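Local coordinates for protein integral membrane indolylacetylinositol arabinosyltransferase EmbB (Mycolicibacterium smegmatis MC2 155, PDB 7BVC) that probably transfers arabinose units to build the arabinan of mycobacterial cell-wall arabinogalactan, as a membrane-embedded glycosyltransferase bound here by ethambutol, at residues 774-786 with 791-803. Sequence-based numbering, arbitrary orientation.
Sequences VPDRIIAEAIRLN and GTDYDWNRPIKLD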
loop_
_atom_site.group_PDB
_atom_site.type_symbol
_atom_site.label_atom_id
_atom_site.label_comp_id
_atom_site.label_asym_id
_atom_site.label_seq_id
_atom_site.Cartn_x
_atom_site.Cartn_y
_atom_site.Cartn_z
ATOM N N VAL B 774 18.950 -5.763 32.628
ATOM C CA VAL B 774 18.671 -5.364 31.251
ATOM C C VAL B 774 18.485 -6.630 30.423
ATOM O O VAL B 774 19.105 -7.658 30.727
ATOM C CB VAL B 774 19.805 -4.486 30.692
ATOM C CG1 VAL B 774 19.397 -3.819 29.389
ATOM C CG2 VAL B 774 20.228 -3.444 31.715
ATOM N N PRO B 775 17.648 -6.616 29.381
ATOM C CA PRO B 775 17.573 -7.780 28.489
ATOM C C PRO B 775 18.852 -7.983 27.694
ATOM O O PRO B 775 19.830 -7.253 27.874
ATOM C CB PRO B 775 16.388 -7.445 27.576
ATOM C CG PRO B 775 15.545 -6.541 28.387
ATOM C CD PRO B 775 16.500 -5.714 29.195
ATOM N N ASP B 776 18.856 -8.977 26.807
ATOM C CA ASP B 776 20.100 -9.392 26.158
ATOM C C ASP B 776 20.505 -8.435 25.038
ATOM O O ASP B 776 21.577 -7.822 25.086
ATOM C CB ASP B 776 19.952 -10.820 25.627
ATOM C CG ASP B 776 19.728 -11.828 26.734
ATOM O OD1 ASP B 776 19.684 -11.417 27.911
ATOM O OD2 ASP B 776 19.595 -13.032 26.427
ATOM N N ARG B 777 19.658 -8.298 24.018
ATOM C CA ARG B 777 20.017 -7.572 22.801
ATOM C C ARG B 777 19.406 -6.174 22.838
ATOM O O ARG B 777 18.388 -5.888 22.208
ATOM C CB ARG B 777 19.570 -8.354 21.571
ATOM C CG ARG B 777 20.132 -9.762 21.497
ATOM C CD ARG B 777 21.651 -9.748 21.450
ATOM N NE ARG B 777 22.192 -10.927 20.782
ATOM C CZ ARG B 777 23.476 -11.088 20.477
ATOM N NH1 ARG B 777 23.881 -12.193 19.869
ATOM N NH2 ARG B 777 24.354 -10.143 20.780
ATOM N N ILE B 778 20.052 -5.287 23.590
ATOM C CA ILE B 778 19.661 -3.884 23.674
ATOM C C ILE B 778 20.823 -3.050 23.153
ATOM O O ILE B 778 21.930 -3.107 23.704
ATOM C CB ILE B 778 19.280 -3.478 25.106
ATOM C CG1 ILE B 778 18.153 -4.371 25.625
ATOM C CG2 ILE B 778 18.833 -2.033 25.145
ATOM C CD1 ILE B 778 16.812 -4.086 24.990
ATOM N N ILE B 779 20.572 -2.278 22.097
ATOM C CA ILE B 779 21.615 -1.567 21.374
ATOM C C ILE B 779 21.276 -0.080 21.328
ATOM O O ILE B 779 20.169 0.341 21.659
ATOM C CB ILE B 779 21.816 -2.126 19.954
ATOM C CG1 ILE B 779 20.470 -2.234 19.240
ATOM C CG2 ILE B 779 22.494 -3.482 20.008
ATOM C CD1 ILE B 779 20.557 -2.868 17.885
ATOM N N ALA B 780 22.258 0.713 20.904
ATOM C CA ALA B 780 22.145 2.169 20.899
ATOM C C ALA B 780 21.315 2.625 19.705
ATOM O O ALA B 780 21.716 2.438 18.553
ATOM C CB ALA B 780 23.530 2.808 20.869
ATOM N N GLU B 781 20.157 3.226 19.986
ATOM C CA GLU B 781 19.331 3.891 18.975
ATOM C C GLU B 781 18.925 2.942 17.850
ATOM O O GLU B 781 18.961 3.300 16.671
ATOM C CB GLU B 781 20.040 5.122 18.409
ATOM C CG GLU B 781 20.476 6.121 19.461
ATOM C CD GLU B 781 21.221 7.299 18.870
ATOM O OE1 GLU B 781 21.088 7.535 17.651
ATOM O OE2 GLU B 781 21.941 7.987 19.623
ATOM N N ALA B 782 18.524 1.729 18.214
ATOM C CA ALA B 782 18.059 0.751 17.240
ATOM C C ALA B 782 17.300 -0.344 17.978
ATOM O O ALA B 782 17.232 -0.361 19.209
ATOM C CB ALA B 782 19.223 0.175 16.431
ATOM N N ILE B 783 16.729 -1.267 17.208
ATOM C CA ILE B 783 16.008 -2.405 17.766
ATOM C C ILE B 783 16.490 -3.665 17.060
ATOM O O ILE B 783 16.084 -3.947 15.927
ATOM C CB ILE B 783 14.484 -2.232 17.628
ATOM C CG1 ILE B 783 14.012 -1.002 18.405
ATOM C CG2 ILE B 783 13.757 -3.473 18.117
ATOM C CD1 ILE B 783 12.558 -0.662 18.186
ATOM N N ARG B 784 17.369 -4.418 17.717
ATOM C CA ARG B 784 17.973 -5.587 17.089
ATOM C C ARG B 784 16.929 -6.662 16.832
ATOM O O ARG B 784 16.234 -7.101 17.752
ATOM C CB ARG B 784 19.093 -6.140 17.965
ATOM C CG ARG B 784 19.955 -7.164 17.252
ATOM C CD ARG B 784 20.683 -8.067 18.226
ATOM N NE ARG B 784 21.642 -8.938 17.555
ATOM C CZ ARG B 784 21.315 -10.034 16.879
ATOM N NH1 ARG B 784 22.260 -10.763 16.303
ATOM N NH2 ARG B 784 20.047 -10.406 16.781
ATOM N N LEU B 785 16.825 -7.084 15.579
ATOM C CA LEU B 785 15.923 -8.144 15.170
ATOM C C LEU B 785 16.710 -9.443 15.011
ATOM O O LEU B 785 17.892 -9.526 15.353
ATOM C CB LEU B 785 15.199 -7.746 13.884
ATOM C CG LEU B 785 14.282 -6.530 14.003
ATOM C CD1 LEU B 785 13.757 -6.116 12.641
ATOM C CD2 LEU B 785 13.138 -6.824 14.956
ATOM N N ASN B 786 16.053 -10.474 14.483
ATOM C CA ASN B 786 16.715 -11.768 14.328
ATOM C C ASN B 786 17.618 -11.780 13.098
ATOM O O ASN B 786 18.841 -11.897 13.211
ATOM C CB ASN B 786 15.669 -12.884 14.256
ATOM C CG ASN B 786 15.136 -13.266 15.618
ATOM O OD1 ASN B 786 15.897 -13.419 16.573
ATOM N ND2 ASN B 786 13.821 -13.410 15.720
ATOM N N GLY B 791 22.207 -1.735 6.909
ATOM C CA GLY B 791 23.069 -0.709 7.465
ATOM C C GLY B 791 23.252 -0.754 8.967
ATOM O O GLY B 791 23.234 0.290 9.628
ATOM N N THR B 792 23.433 -1.948 9.524
ATOM C CA THR B 792 23.579 -2.086 10.965
ATOM C C THR B 792 24.919 -1.520 11.431
ATOM O O THR B 792 25.824 -1.240 10.641
ATOM C CB THR B 792 23.463 -3.550 11.379
ATOM O OG1 THR B 792 24.628 -4.262 10.946
ATOM C CG2 THR B 792 22.237 -4.176 10.757
ATOM N N ASP B 793 25.033 -1.354 12.746
ATOM C CA ASP B 793 26.259 -0.898 13.375
ATOM C C ASP B 793 27.134 -2.092 13.741
ATOM O O ASP B 793 26.819 -3.245 13.438
ATOM C CB ASP B 793 25.940 -0.056 14.606
ATOM C CG ASP B 793 25.280 1.256 14.257
ATOM O OD1 ASP B 793 25.569 1.799 13.170
ATOM O OD2 ASP B 793 24.460 1.737 15.063
ATOM N N TYR B 794 28.255 -1.816 14.407
ATOM C CA TYR B 794 29.133 -2.897 14.837
ATOM C C TYR B 794 28.501 -3.705 15.963
ATOM O O TYR B 794 28.595 -4.938 15.976
ATOM C CB TYR B 794 30.485 -2.338 15.277
ATOM C CG TYR B 794 31.395 -3.375 15.891
ATOM C CD1 TYR B 794 31.574 -4.613 15.288
ATOM C CD2 TYR B 794 32.071 -3.121 17.076
ATOM C CE1 TYR B 794 32.398 -5.566 15.845
ATOM C CE2 TYR B 794 32.900 -4.070 17.641
ATOM C CZ TYR B 794 33.059 -5.290 17.021
ATOM O OH TYR B 794 33.884 -6.241 17.574
ATOM N N ASP B 795 27.839 -3.038 16.901
ATOM C CA ASP B 795 27.334 -3.708 18.096
ATOM C C ASP B 795 26.134 -4.603 17.833
ATOM O O ASP B 795 25.563 -5.084 18.817
ATOM C CB ASP B 795 26.986 -2.672 19.165
ATOM C CG ASP B 795 26.082 -1.575 18.643
ATOM O OD1 ASP B 795 24.875 -1.829 18.461
ATOM O OD2 ASP B 795 26.582 -0.452 18.418
ATOM N N TRP B 796 25.707 -4.860 16.594
ATOM C CA TRP B 796 24.662 -5.854 16.379
ATOM C C TRP B 796 25.169 -7.264 16.651
ATOM O O TRP B 796 24.415 -8.106 17.152
ATOM C CB TRP B 796 24.128 -5.770 14.951
ATOM C CG TRP B 796 22.946 -4.883 14.792
ATOM C CD1 TRP B 796 22.865 -3.561 15.104
ATOM C CD2 TRP B 796 21.664 -5.257 14.281
ATOM N NE1 TRP B 796 21.611 -3.083 14.813
ATOM C CE2 TRP B 796 20.852 -4.106 14.309
ATOM C CE3 TRP B 796 21.121 -6.451 13.802
ATOM C CZ2 TRP B 796 19.531 -4.116 13.877
ATOM C CZ3 TRP B 796 19.810 -6.459 13.374
ATOM C CH2 TRP B 796 19.029 -5.299 13.413
ATOM N N ASN B 797 26.430 -7.536 16.331
ATOM C CA ASN B 797 27.037 -8.854 16.490
ATOM C C ASN B 797 28.147 -8.725 17.527
ATOM O O ASN B 797 29.302 -8.453 17.188
ATOM C CB ASN B 797 27.567 -9.372 15.158
ATOM C CG ASN B 797 26.652 -9.037 13.997
ATOM O OD1 ASN B 797 25.519 -9.512 13.926
ATOM N ND2 ASN B 797 27.141 -8.211 13.081
ATOM N N ARG B 798 27.792 -8.915 18.791
ATOM C CA ARG B 798 28.733 -8.808 19.894
ATOM C C ARG B 798 28.266 -9.728 21.008
ATOM O O ARG B 798 27.080 -10.076 21.072
ATOM C CB ARG B 798 28.847 -7.359 20.392
ATOM C CG ARG B 798 30.034 -6.609 19.815
ATOM C CD ARG B 798 30.073 -5.169 20.297
ATOM N NE ARG B 798 30.597 -5.055 21.653
ATOM C CZ ARG B 798 30.784 -3.899 22.283
ATOM N NH1 ARG B 798 30.491 -2.757 21.680
ATOM N NH2 ARG B 798 31.267 -3.887 23.518
ATOM N N PRO B 799 29.171 -10.155 21.890
ATOM C CA PRO B 799 28.763 -11.043 22.985
ATOM C C PRO B 799 27.732 -10.378 23.888
ATOM O O PRO B 799 27.797 -9.177 24.157
ATOM C CB PRO B 799 30.074 -11.315 23.732
ATOM C CG PRO B 799 30.985 -10.199 23.327
ATOM C CD PRO B 799 30.620 -9.901 21.909
ATOM N N ILE B 800 26.768 -11.181 24.345
ATOM C CA ILE B 800 25.698 -10.658 25.192
ATOM C C ILE B 800 26.267 -10.109 26.493
ATOM O O ILE B 800 25.815 -9.073 26.998
ATOM C CB ILE B 800 24.643 -11.748 25.449
ATOM C CG1 ILE B 800 24.030 -12.218 24.130
ATOM C CG2 ILE B 800 23.562 -11.235 26.384
ATOM C CD1 ILE B 800 22.858 -13.157 24.300
ATOM N N LYS B 801 27.266 -10.782 27.052
ATOM C CA LYS B 801 27.903 -10.341 28.282
ATOM C C LYS B 801 29.141 -9.511 27.946
ATOM O O LYS B 801 29.440 -9.236 26.781
ATOM C CB LYS B 801 28.254 -11.539 29.159
ATOM C CG LYS B 801 27.132 -12.547 29.323
ATOM C CD LYS B 801 26.123 -12.083 30.358
ATOM C CE LYS B 801 25.124 -13.180 30.679
ATOM N NZ LYS B 801 24.059 -12.707 31.608
ATOM N N LEU B 802 29.876 -9.095 28.979
ATOM C CA LEU B 802 31.131 -8.385 28.797
ATOM C C LEU B 802 32.350 -9.184 29.224
ATOM O O LEU B 802 33.465 -8.816 28.846
ATOM C CB LEU B 802 31.117 -7.062 29.578
ATOM C CG LEU B 802 30.245 -5.925 29.046
ATOM C CD1 LEU B 802 30.332 -4.718 29.963
ATOM C CD2 LEU B 802 30.650 -5.552 27.631
ATOM N N ASP B 803 32.165 -10.247 30.009
ATOM C CA ASP B 803 33.201 -11.119 30.557
ATOM C C ASP B 803 33.999 -10.449 31.668
ATOM O O ASP B 803 34.855 -11.102 32.273
ATOM C CB ASP B 803 34.173 -11.636 29.485
ATOM C CG ASP B 803 33.514 -12.610 28.532
ATOM O OD1 ASP B 803 32.561 -13.299 28.953
ATOM O OD2 ASP B 803 33.946 -12.683 27.364
#
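R784 reaches across to W796 and ties together two arms of the long irregular loop between strands 737-739 and 826-827, within the EmbC C-terminal domain. With CG anti to the backbone N and the chain extended from CG to NE, CG lies over the indole, while CD, NE and NH1 gather at the backbone carbonyl oxygen of W796. CB leads to CG, which makes a CH-pi contact 3.9 Å from the centroid of the W796 six-membered ring, 19° off its normal. CD passes on toward the backbone, 3.9 Å from W796 O. NE then donates to that same W796 O at 2.9 Å; the oxygen lies close to the guanidinium plane and the N-H...O angle is 163°. CZ and NH1 follow, NH1 3.5 Å from W796 O. T792 CG2 sits over the opposite face of the indole, which is thus sandwiched, while I779 CD1 approaches obliquely, 3.7 Å from W796 CD1. A second arginine, R777, bends at chi2 and presents one guanidinium face to I800 CG1. Outside the two segments, D793 forms a salt bridge with R1049, and backbone hydrogen bonds join I779 to W913 and Y794 to A1030 of strand 1028-1037. At the guanidinium edge, R777 NH2 donates to R798 O at 2.7 Å, nearly in line with the carbonyl bond (C=O...N 163°).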